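Local coordinates for protein precorrin-6A reductase (Rhodobacter capsulatus, PDB 4X7G) that catalyses the NADPH-dependent reduction of precorrin-6A, a step in the biosynthesis of the corrin ring of cobalamin, at residues G48-G51 against G55-D58. Sequence-based numbering, arbitrary orientation.
Sequences GGFG and GLVD. With NAP (NADP nicotinamide-adenine-dinucleotide phosphate), chain B.
The ring of Phe50 carries Leu56 squarely on one face: methyl CD1 stands 3.6 Å from the ring centroid and only 6° off the normal, a well-centred CH-pi contact. The adenine of NADP approaches the ring obliquely, its C2A lying 3.4 Å from Phe50 CE2. Arg46 makes a cation-pi contact with the same ring, and Tyr59 meets it edge-to-face. The branched leucine suits its place because, with CG anti to its backbone N (chi1 176°) and chi2 near +60°, the CD1 methyl comes to lie over the middle of the ring. Replacing Phe50 with an alanine would probably leave Leu56 CD1 and the adenine without the flat surface between them and open a gap there.

This is the loop that follows the strand 45-47 and leads into the helix 52-63 of a Rossmann-type NADP-binding domain, and here it grips the 2'-phosphate that distinguishes NADP from NAD. Phe50 N donates to O2X of the phosphate at 2.8 Å and Gly51 N to O1X at 3.0 Å. Since the loop ends where the helix begins, the helix dipole may add to the pull on the anion. Glycines are needed for steric reasons: a CB on Gly49 would run into O1X, and the positive phi of Gly51 (90°) would jam one against the preceding carbonyl.

In the first turn of the helix, Gly55 N donates to Gly51 O at 3.0 Å. Gly55 CA also makes a CA-H...O contact of 3.1 Å with Phe50 O, an approach so close that any CB on Gly55 would clash with this oxygen.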
loop_
_atom_site.group_PDB
_atom_site.type_symbol
_atom_site.label_atom_id
_atom_site.label_comp_id
_atom_site.label_asym_id
_atom_site.label_seq_id
_atom_site.Cartn_x
_atom_site.Cartn_y
_atom_site.Cartn_z
ATOM N N GLY A 48 11.348 6.679 8.749
ATOM C CA GLY A 48 10.858 6.783 10.135
ATOM C C GLY A 48 9.591 7.536 10.194
ATOM O O GLY A 48 9.226 8.298 9.296
ATOM N N GLY A 49 8.839 7.376 11.286
ATOM C CA GLY A 49 7.690 8.223 11.482
ATOM C C GLY A 49 8.029 9.697 11.723
ATOM O O GLY A 49 9.174 10.021 11.875
ATOM N N PHE A 50 7.032 10.547 11.662
ATOM C CA PHE A 50 7.217 11.957 11.944
ATOM C C PHE A 50 6.933 12.319 13.435
ATOM O O PHE A 50 7.286 13.451 13.827
ATOM C CB PHE A 50 6.319 12.840 11.060
ATOM C CG PHE A 50 6.601 12.675 9.592
ATOM C CD1 PHE A 50 7.620 13.432 9.006
ATOM C CD2 PHE A 50 5.902 11.800 8.818
ATOM C CE1 PHE A 50 7.866 13.287 7.645
ATOM C CE2 PHE A 50 6.133 11.680 7.456
ATOM C CZ PHE A 50 7.109 12.403 6.884
ATOM N N GLY A 51 6.288 11.450 14.188
ATOM C CA GLY A 51 5.780 11.907 15.558
ATOM C C GLY A 51 4.415 12.473 15.500
ATOM O O GLY A 51 4.127 13.558 16.028
ATOM N N GLY A 55 4.389 16.349 14.840
ATOM C CA GLY A 55 5.678 16.046 14.284
ATOM C C GLY A 55 5.804 16.304 12.776
ATOM O O GLY A 55 6.806 16.835 12.323
ATOM N N LEU A 56 4.710 15.986 12.056
ATOM C CA LEU A 56 4.730 16.196 10.613
ATOM C C LEU A 56 4.616 17.713 10.347
ATOM O O LEU A 56 5.246 18.269 9.470
ATOM C CB LEU A 56 3.569 15.457 9.974
ATOM C CG LEU A 56 3.439 15.694 8.433
ATOM C CD1 LEU A 56 4.734 15.378 7.713
ATOM C CD2 LEU A 56 2.292 14.804 7.912
ATOM N N VAL A 57 3.779 18.406 11.121
ATOM C CA VAL A 57 3.750 19.885 11.040
ATOM C C VAL A 57 5.156 20.497 11.184
ATOM O O VAL A 57 5.616 21.321 10.376
ATOM C CB VAL A 57 2.785 20.441 12.117
ATOM C CG1 VAL A 57 3.022 21.948 12.326
ATOM C CG2 VAL A 57 1.374 20.191 11.720
ATOM N N ASP A 58 5.851 20.034 12.194
ATOM C CA ASP A 58 7.162 20.512 12.480
ATOM C C ASP A 58 8.103 20.236 11.303
ATOM O O ASP A 58 8.943 21.035 10.891
ATOM C CB ASP A 58 7.799 19.939 13.778
ATOM C CG ASP A 58 9.197 20.510 14.073
ATOM O OD1 ASP A 58 9.276 21.762 14.288
ATOM O OD2 ASP A 58 10.230 19.721 14.073
HETATM P PA NAP B . -0.372 3.721 8.979
HETATM O O1A NAP B . -1.030 2.755 9.953
HETATM O O2A NAP B . -1.185 4.584 8.293
HETATM O O5B NAP B . 0.756 4.524 9.651
HETATM C C5B NAP B . 1.172 4.442 11.029
HETATM C C4B NAP B . 2.264 5.418 11.397
HETATM O O4B NAP B . 3.487 5.069 10.610
HETATM C C3B NAP B . 2.047 6.822 10.899
HETATM O O3B NAP B . 1.181 7.527 11.792
HETATM C C2B NAP B . 3.403 7.380 10.753
HETATM O O2B NAP B . 4.000 7.566 12.050
HETATM C C1B NAP B . 4.139 6.282 10.177
HETATM N N9A NAP B . 4.164 6.228 8.690
HETATM C C8A NAP B . 3.297 5.580 7.841
HETATM N N7A NAP B . 3.662 5.764 6.543
HETATM C C5A NAP B . 4.728 6.618 6.618
HETATM C C6A NAP B . 5.570 7.198 5.594
HETATM N N6A NAP B . 5.449 6.871 4.299
HETATM N N1A NAP B . 6.567 8.034 5.957
HETATM C C2A NAP B . 6.704 8.312 7.315
HETATM N N3A NAP B . 6.034 7.835 8.364
HETATM C C4A NAP B . 5.054 6.975 7.970
HETATM O O3 NAP B . 0.453 2.946 7.831
HETATM P PN NAP B . 1.092 1.443 7.745
HETATM O O1N NAP B . 0.026 0.437 7.331
HETATM O O2N NAP B . 1.881 1.146 8.946
HETATM O O5D NAP B . 2.017 1.584 6.431
HETATM C C5D NAP B . 3.463 1.654 6.597
HETATM C C4D NAP B . 4.042 1.906 5.292
HETATM O O4D NAP B . 3.907 0.755 4.479
HETATM C C3D NAP B . 3.531 3.154 4.533
HETATM O O3D NAP B . 4.574 3.892 3.877
HETATM C C2D NAP B . 2.602 2.533 3.492
HETATM O O2D NAP B . 2.463 3.191 2.294
HETATM C C1D NAP B . 3.280 1.151 3.283
HETATM N N1N NAP B . 2.344 0.175 2.967
HETATM C C2N NAP B . 1.339 -0.140 3.500
HETATM C C3N NAP B . 0.785 -1.113 2.747
HETATM C C7N NAP B . -0.393 -1.160 3.692
HETATM O O7N NAP B . -0.087 -0.190 4.566
HETATM N N7N NAP B . -1.462 -2.053 3.503
HETATM C C4N NAP B . 1.443 -1.610 1.419
HETATM C C5N NAP B . 2.763 -1.171 0.811
HETATM C C6N NAP B . 3.008 -0.211 1.770
HETATM P P2B NAP B . 3.954 9.035 12.762
HETATM O O1X NAP B . 4.960 8.779 13.856
HETATM O O2X NAP B . 4.256 10.038 11.807
HETATM O O3X NAP B . 2.484 9.413 13.115
#